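Local coordinates for protein 3-dehydroquinate dehydratase (Thermus thermophilus, PDB 2UYG) that catalyses the trans-dehydration of 3-dehydroquinate to 3-dehydroshikimate, the third step of the seven-step route to chorismate, probably through an enolate intermediate, at residues A105-E108 and F109-H112; R111-V114 and T115-A118; S124-G127 and P128-K132. All blocks are in the same frame, centred on the assembly; numbering follows the deposited sequence.

Contact 1. Residues A105-E108 and F109-H112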
loop_
_atom_site.group_PDB
_atom_site.type_symbol
_atom_site.label_atom_id
_atom_site.label_comp_id
_atom_site.label_asym_id
_atom_site.label_seq_id
_atom_site.Cartn_x
_atom_site.Cartn_y
_atom_site.Cartn_z
ATOM N N ALA A 105 -1.807 1.959 -21.697
ATOM C CA ALA A 105 -3.170 1.638 -22.090
ATOM C C ALA A 105 -3.397 0.134 -22.098
ATOM O O ALA A 105 -4.272 -0.342 -22.812
ATOM C CB ALA A 105 -3.449 2.197 -23.515
ATOM N N ARG A 106 -2.577 -0.618 -21.360
ATOM C CA ARG A 106 -2.766 -2.059 -21.204
ATOM C C ARG A 106 -2.769 -2.433 -19.708
ATOM O O ARG A 106 -3.164 -1.613 -18.914
ATOM C CB ARG A 106 -1.656 -2.749 -21.959
ATOM C CG ARG A 106 -1.392 -2.203 -23.383
ATOM C CD ARG A 106 -0.233 -2.786 -24.052
ATOM N NE ARG A 106 -0.322 -4.252 -24.149
ATOM C CZ ARG A 106 0.650 -5.004 -24.681
ATOM N NH1 ARG A 106 0.536 -6.305 -24.757
ATOM N NH2 ARG A 106 1.749 -4.430 -25.178
ATOM N N GLU A 107 -2.270 -3.598 -19.302
ATOM C CA GLU A 107 -2.280 -3.990 -17.899
ATOM C C GLU A 107 -1.444 -3.051 -17.009
ATOM O O GLU A 107 -0.424 -2.477 -17.429
ATOM C CB GLU A 107 -1.788 -5.456 -17.712
ATOM C CG GLU A 107 -2.521 -6.494 -18.554
ATOM C CD GLU A 107 -1.828 -6.788 -19.865
ATOM O OE1 GLU A 107 -1.331 -5.861 -20.500
ATOM O OE2 GLU A 107 -1.742 -7.946 -20.289
ATOM N N GLU A 108 -1.836 -2.933 -15.753
ATOM C CA GLU A 108 -1.131 -2.089 -14.849
ATOM C C GLU A 108 0.336 -2.391 -14.828
ATOM O O GLU A 108 1.114 -1.464 -14.677
ATOM C CB GLU A 108 -1.635 -2.181 -13.387
ATOM C CG GLU A 108 -0.875 -1.231 -12.427
ATOM C CD GLU A 108 -1.432 -1.169 -11.011
ATOM O OE1 GLU A 108 -2.125 -2.134 -10.554
ATOM O OE2 GLU A 108 -1.142 -0.175 -10.320
ATOM N N PHE A 109 0.726 -3.665 -14.824
ATOM C CA PHE A 109 2.158 -3.971 -14.618
ATOM C C PHE A 109 3.066 -3.480 -15.791
ATOM O O PHE A 109 4.179 -3.247 -15.578
ATOM C CB PHE A 109 2.393 -5.467 -14.368
ATOM C CG PHE A 109 2.215 -6.312 -15.583
ATOM C CD1 PHE A 109 3.255 -6.508 -16.471
ATOM C CD2 PHE A 109 1.016 -6.952 -15.828
ATOM C CE1 PHE A 109 3.094 -7.320 -17.582
ATOM C CE2 PHE A 109 0.854 -7.726 -16.909
ATOM C CZ PHE A 109 1.904 -7.929 -17.779
ATOM N N ARG A 110 2.550 -3.402 -17.016
ATOM C CA ARG A 110 3.242 -2.787 -18.133
ATOM C C ARG A 110 3.576 -1.341 -17.975
ATOM O O ARG A 110 4.468 -0.824 -18.680
ATOM C CB ARG A 110 2.461 -2.951 -19.387
ATOM C CG ARG A 110 2.729 -4.299 -19.943
ATOM C CD ARG A 110 2.053 -4.567 -21.224
ATOM N NE ARG A 110 1.544 -5.926 -21.215
ATOM C CZ ARG A 110 2.228 -7.018 -21.562
ATOM N NH1 ARG A 110 1.616 -8.205 -21.505
ATOM N NH2 ARG A 110 3.493 -6.943 -21.902
ATOM N N ARG A 111 2.904 -0.666 -17.028
ATOM C CA ARG A 111 3.124 0.754 -16.847
ATOM C C ARG A 111 4.444 1.038 -16.168
ATOM O O ARG A 111 4.941 2.185 -16.216
ATOM C CB ARG A 111 1.934 1.460 -16.161
ATOM C CG ARG A 111 0.623 1.135 -16.870
ATOM C CD ARG A 111 -0.624 1.936 -16.514
ATOM N NE ARG A 111 -0.386 3.353 -16.780
ATOM C CZ ARG A 111 -1.171 4.338 -16.371
ATOM N NH1 ARG A 111 -2.289 4.072 -15.683
ATOM N NH2 ARG A 111 -0.849 5.601 -16.671
ATOM N N HIS A 112 5.127 0.049 -15.616
ATOM C CA HIS A 112 6.353 0.429 -14.924
ATOM C C HIS A 112 7.588 -0.063 -15.738
ATOM O O HIS A 112 7.605 -1.179 -16.193
ATOM C CB HIS A 112 6.119 0.072 -13.401
ATOM C CG HIS A 112 6.934 -1.047 -12.822
ATOM N ND1 HIS A 112 7.143 -2.270 -13.453
ATOM C CD2 HIS A 112 7.504 -1.161 -11.579
ATOM C CE1 HIS A 112 7.852 -3.059 -12.651
ATOM N NE2 HIS A 112 8.074 -2.418 -11.507
#
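Arg111 N reaches back three residues to Glu108 O (3.1 Å, 155° at the hydrogen) and Arg110 N does the same, weakly, to Glu107 O, winding the chain into a short 3-10 turn. Beside this turn the side chains of Glu107 and Arg110 run in the same direction. A salt bridge joins Arg110 NE to Glu107 OE1 at 3.0 Å; the bond is nearly straight and lies in the guanidinium plane, yet it meets the oxygen from above the plane of the carboxylate. The bend of Glu107 at chi2 (94°) turns the carboxylate back toward Arg110. Both faces of the Arg110 guanidinium are occupied. Arg106 stacks almost flat on one, the centres 4.1 Å apart and NH1 over the middle, while Phe109 CZ lies 3.6 Å above the other, offset toward its rim. The Phe109 ring also leans obliquely on Glu107, CE2 to CB 3.6 Å, and stacks with Tyr82 of the third subunit. Arg110 NH2 forms a salt bridge with Asp86 of that subunit, and Arg106 is hydrogen-bonded to Thr101 and Tyr21. Replacing Arg110 by an alanine is likely to leave Glu107 and Asp86 of the third subunit without their cationic mate and the Arg106 guanidinium without its stacking surface. Both carboxylates probably offset the charge of the stacked guanidinium groups and hold Arg110 in place, consistent with its predicted role in binding substrate.

Contact 2. Residues R111-V114 and T115-A118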
loop_
_atom_site.group_PDB
_atom_site.type_symbol
_atom_site.label_atom_id
_atom_site.label_comp_id
_atom_site.label_asym_id
_atom_site.label_seq_id
_atom_site.Cartn_x
_atom_site.Cartn_y
_atom_site.Cartn_z
ATOM N N ARG A 111 2.904 -0.666 -17.028
ATOM C CA ARG A 111 3.124 0.754 -16.847
ATOM C C ARG A 111 4.444 1.038 -16.168
ATOM O O ARG A 111 4.941 2.185 -16.216
ATOM C CB ARG A 111 1.934 1.460 -16.161
ATOM C CG ARG A 111 0.623 1.135 -16.870
ATOM C CD ARG A 111 -0.624 1.936 -16.514
ATOM N NE ARG A 111 -0.386 3.353 -16.780
ATOM C CZ ARG A 111 -1.171 4.338 -16.371
ATOM N NH1 ARG A 111 -2.289 4.072 -15.683
ATOM N NH2 ARG A 111 -0.849 5.601 -16.671
ATOM N N HIS A 112 5.127 0.049 -15.616
ATOM C CA HIS A 112 6.353 0.429 -14.924
ATOM C C HIS A 112 7.588 -0.063 -15.738
ATOM O O HIS A 112 7.605 -1.179 -16.193
ATOM C CB HIS A 112 6.119 0.072 -13.401
ATOM C CG HIS A 112 6.934 -1.047 -12.822
ATOM N ND1 HIS A 112 7.143 -2.270 -13.453
ATOM C CD2 HIS A 112 7.504 -1.161 -11.579
ATOM C CE1 HIS A 112 7.852 -3.059 -12.651
ATOM N NE2 HIS A 112 8.074 -2.418 -11.507
ATOM N N SER A 113 8.562 0.790 -16.072
ATOM C CA SER A 113 9.702 0.303 -16.824
ATOM C C SER A 113 10.912 0.434 -15.949
ATOM O O SER A 113 11.322 1.572 -15.619
ATOM C CB SER A 113 9.994 1.039 -18.092
ATOM O OG SER A 113 11.370 0.688 -18.461
ATOM N N VAL A 114 11.533 -0.704 -15.612
ATOM C CA VAL A 114 12.742 -0.649 -14.851
ATOM C C VAL A 114 13.960 -0.291 -15.567
ATOM O O VAL A 114 14.945 0.008 -14.895
ATOM C CB VAL A 114 13.047 -1.912 -14.046
ATOM C CG1 VAL A 114 11.786 -2.447 -13.342
ATOM C CG2 VAL A 114 13.890 -2.981 -14.798
ATOM N N THR A 115 13.971 -0.374 -16.881
ATOM C CA THR A 115 15.137 0.061 -17.671
ATOM C C THR A 115 15.126 1.501 -18.024
ATOM O O THR A 115 16.188 2.073 -18.251
ATOM C CB THR A 115 15.275 -0.669 -18.990
ATOM O OG1 THR A 115 14.007 -0.684 -19.642
ATOM C CG2 THR A 115 15.694 -2.138 -18.769
ATOM N N ALA A 116 13.934 2.132 -18.029
ATOM C CA ALA A 116 13.831 3.476 -18.626
ATOM C C ALA A 116 14.659 4.538 -17.891
ATOM O O ALA A 116 15.173 5.453 -18.569
ATOM C CB ALA A 116 12.299 3.939 -18.856
ATOM N N PRO A 117 14.814 4.456 -16.554
ATOM C CA PRO A 117 15.649 5.427 -15.834
ATOM C C PRO A 117 17.050 5.582 -16.357
ATOM O O PRO A 117 17.573 6.680 -16.148
ATOM C CB PRO A 117 15.637 4.931 -14.366
ATOM C CG PRO A 117 14.306 4.202 -14.257
ATOM C CD PRO A 117 14.087 3.585 -15.617
ATOM N N ALA A 118 17.635 4.557 -16.983
ATOM C CA ALA A 118 18.982 4.658 -17.468
ATOM C C ALA A 118 19.119 4.957 -18.946
ATOM O O ALA A 118 20.211 5.068 -19.392
ATOM C CB ALA A 118 19.737 3.380 -17.137
#
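Ser113 OG folds over the backbone N-H groups of Thr115 and Ala116 in an ST turn at the entry to the 3-10 segment 116-118. The bond that defines the turn, from Thr115 N at 3.2 Å, is weak; the one from Ala116 N, 3.0 Å with 134° at the hydrogen, reinforces it. With its hydroxyl trans to the serine's own N (chi1 163°), Ser113 sends OG forward along the chain, into the bend. This is the tight, buried part of the contact. Ala116 CB closes on Ser113 OG at 3.4 Å, and Thr115 OG1 comes within 3.2 Å of the same oxygen. Both hydroxyls are hydrogen-bonded to the carboxylate of Glu97, on strand 95-99, one to each oxygen, so that two backbone N-H groups and the carboxylate of Glu97 converge on Ser113 OG. Val114 and Thr115 face helix 82-89 of the same chain, against Tyr82 and Leu84. The Ser113 side chain lies about 5 Å from those of His99, the predicted proton donor, and His79, predicted to bind substrate. The looser side is that of Pro117, which is partly exposed and meets the preceding residues through CD alone, and also packs on Arg111 of the second subunit. Pro117 CD lies 3.4 Å from Ser113 O, which also takes a weak hydrogen bond from Arg111 NH2 of that subunit.

Contact 3. Residues S124-G127 and P128-K132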
loop_
_atom_site.group_PDB
_atom_site.type_symbol
_atom_site.label_atom_id
_atom_site.label_comp_id
_atom_site.label_asym_id
_atom_site.label_seq_id
_atom_site.Cartn_x
_atom_site.Cartn_y
_atom_site.Cartn_z
ATOM N N SER A 124 7.172 5.269 -27.165
ATOM C CA SER A 124 6.250 4.153 -27.372
ATOM C C SER A 124 4.794 4.369 -27.756
ATOM O O SER A 124 4.212 5.363 -27.440
ATOM C CB SER A 124 6.326 3.274 -26.132
ATOM O OG SER A 124 5.702 3.901 -25.075
ATOM N N GLY A 125 4.250 3.391 -28.504
ATOM C CA GLY A 125 2.873 3.413 -28.991
ATOM C C GLY A 125 2.721 3.564 -30.495
ATOM O O GLY A 125 1.649 3.517 -30.999
ATOM N N PHE A 126 3.810 3.814 -31.202
ATOM C CA PHE A 126 3.773 4.138 -32.604
ATOM C C PHE A 126 3.952 2.937 -33.478
ATOM O O PHE A 126 4.248 3.087 -34.631
ATOM C CB PHE A 126 4.847 5.230 -32.901
ATOM C CG PHE A 126 4.776 6.358 -31.965
ATOM C CD1 PHE A 126 5.680 6.506 -30.969
ATOM C CD2 PHE A 126 3.736 7.220 -32.016
ATOM C CE1 PHE A 126 5.569 7.511 -30.027
ATOM C CE2 PHE A 126 3.614 8.212 -31.144
ATOM C CZ PHE A 126 4.522 8.356 -30.078
ATOM N N GLY A 127 3.822 1.720 -32.980
ATOM C CA GLY A 127 4.195 0.545 -33.793
ATOM C C GLY A 127 5.627 0.576 -34.330
ATOM O O GLY A 127 6.567 1.018 -33.687
ATOM N N PRO A 128 5.835 0.076 -35.538
ATOM C CA PRO A 128 7.176 0.044 -36.099
ATOM C C PRO A 128 7.874 1.440 -36.092
ATOM O O PRO A 128 9.091 1.657 -35.955
ATOM C CB PRO A 128 6.918 -0.422 -37.527
ATOM C CG PRO A 128 5.795 -1.250 -37.430
ATOM C CD PRO A 128 4.834 -0.580 -36.415
ATOM N N LEU A 129 7.039 2.439 -36.255
ATOM C CA LEU A 129 7.515 3.805 -36.241
ATOM C C LEU A 129 8.153 4.233 -34.929
ATOM O O LEU A 129 8.820 5.235 -34.920
ATOM C CB LEU A 129 6.320 4.725 -36.595
ATOM C CG LEU A 129 5.918 4.575 -38.058
ATOM C CD1 LEU A 129 4.571 5.196 -38.249
ATOM C CD2 LEU A 129 6.938 5.249 -38.992
ATOM N N SER A 130 7.946 3.554 -33.796
ATOM C CA SER A 130 8.734 3.901 -32.581
ATOM C C SER A 130 10.227 3.700 -32.859
ATOM O O SER A 130 11.068 4.402 -32.257
ATOM C CB SER A 130 8.411 3.010 -31.334
ATOM O OG SER A 130 7.073 3.015 -30.999
ATOM N N TYR A 131 10.546 2.679 -33.683
ATOM C CA TYR A 131 11.958 2.417 -34.077
ATOM C C TYR A 131 12.475 3.509 -34.947
ATOM O O TYR A 131 13.595 4.077 -34.746
ATOM C CB TYR A 131 12.158 1.018 -34.741
ATOM C CG TYR A 131 11.928 -0.115 -33.793
ATOM C CD1 TYR A 131 10.603 -0.477 -33.378
ATOM C CD2 TYR A 131 13.002 -0.907 -33.320
ATOM C CE1 TYR A 131 10.371 -1.583 -32.459
ATOM C CE2 TYR A 131 12.765 -2.012 -32.470
ATOM C CZ TYR A 131 11.454 -2.323 -32.035
ATOM O OH TYR A 131 11.287 -3.393 -31.221
ATOM N N LYS A 132 11.639 3.886 -35.884
ATOM C CA LYS A 132 11.954 5.066 -36.757
ATOM C C LYS A 132 12.346 6.268 -36.009
ATOM O O LYS A 132 13.404 6.920 -36.286
ATOM C CB LYS A 132 10.738 5.464 -37.594
ATOM C CG LYS A 132 11.078 5.791 -39.004
ATOM C CD LYS A 132 11.049 7.203 -39.427
ATOM C CE LYS A 132 10.095 7.377 -40.572
ATOM N NZ LYS A 132 10.750 8.015 -41.650
#
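Ser130 OG sits at the edge of the Phe126 ring, near its plane and 3.8 Å from CD1, while the ring itself meets Tyr137 of the second subunit at about 50°. The other ring, that of Tyr131, has Gly127 O near its plane at the edge, 4.3 Å from CD1. It packs among Leu29 and Cys33 of helix 26-39, Val98 and Leu100, and its OH is hydrogen-bonded to Asn73, predicted to bind the substrate. Between the two rings the backbone makes a type II' beta turn from Phe126 to Leu129, closed by a weak bond from Leu129 N to Phe126 O. The next bond is firmer: Ser130 N donates to Gly127 O at 2.9 Å and 158°. Gly127 occupies the second position of the turn with positive phi, where a CB would fall 2.4 Å from Pro128 CD, a clash that explains the bare backbone. Ser130 holds its hydroxyl beside its own N (chi1 -56°), facing back toward the loop. There OG accepts a weak bond from Phe126 N at 3.4 Å and is hydrogen-bonded to His99 O, tying the loop, the first turn of the helix and the end of strand 95-99 to one side chain. Leu129 CB rests 3.3 Å from Phe126 O and 4.0 Å from Phe126 CB, and Leu129 goes on to pack against Tyr137 of the second subunit. Gly125 and Gly127 add backbone bonds to His99 and Leu100. Such a tight glycine-rich connection from the C-terminal end of a parallel strand into the following helix belongs to the flavodoxin-like alpha/beta fold of type II dehydroquinases, and here it borders the predicted active site.

In the fold
The three contacts follow one another from the loop after strand 95-99 into helix 129-140, and none nests within or crosses another. Contact 1 closes the 3-10 turn in that loop, on the surface where the third subunit approaches. Contact 2 begins on the residues with which contact 1 ends, sharing Arg111 and His112, and leads the chain inward beside helix 82-89; their centres are about 12 Å apart. The chain then enters strand 121-124, outermost in this chain, beyond which the sheet runs on into the second subunit, and contact 3 closes the loop to the last helix. Its centre lies about 17 Å from those of the others, yet all three reach that subunit.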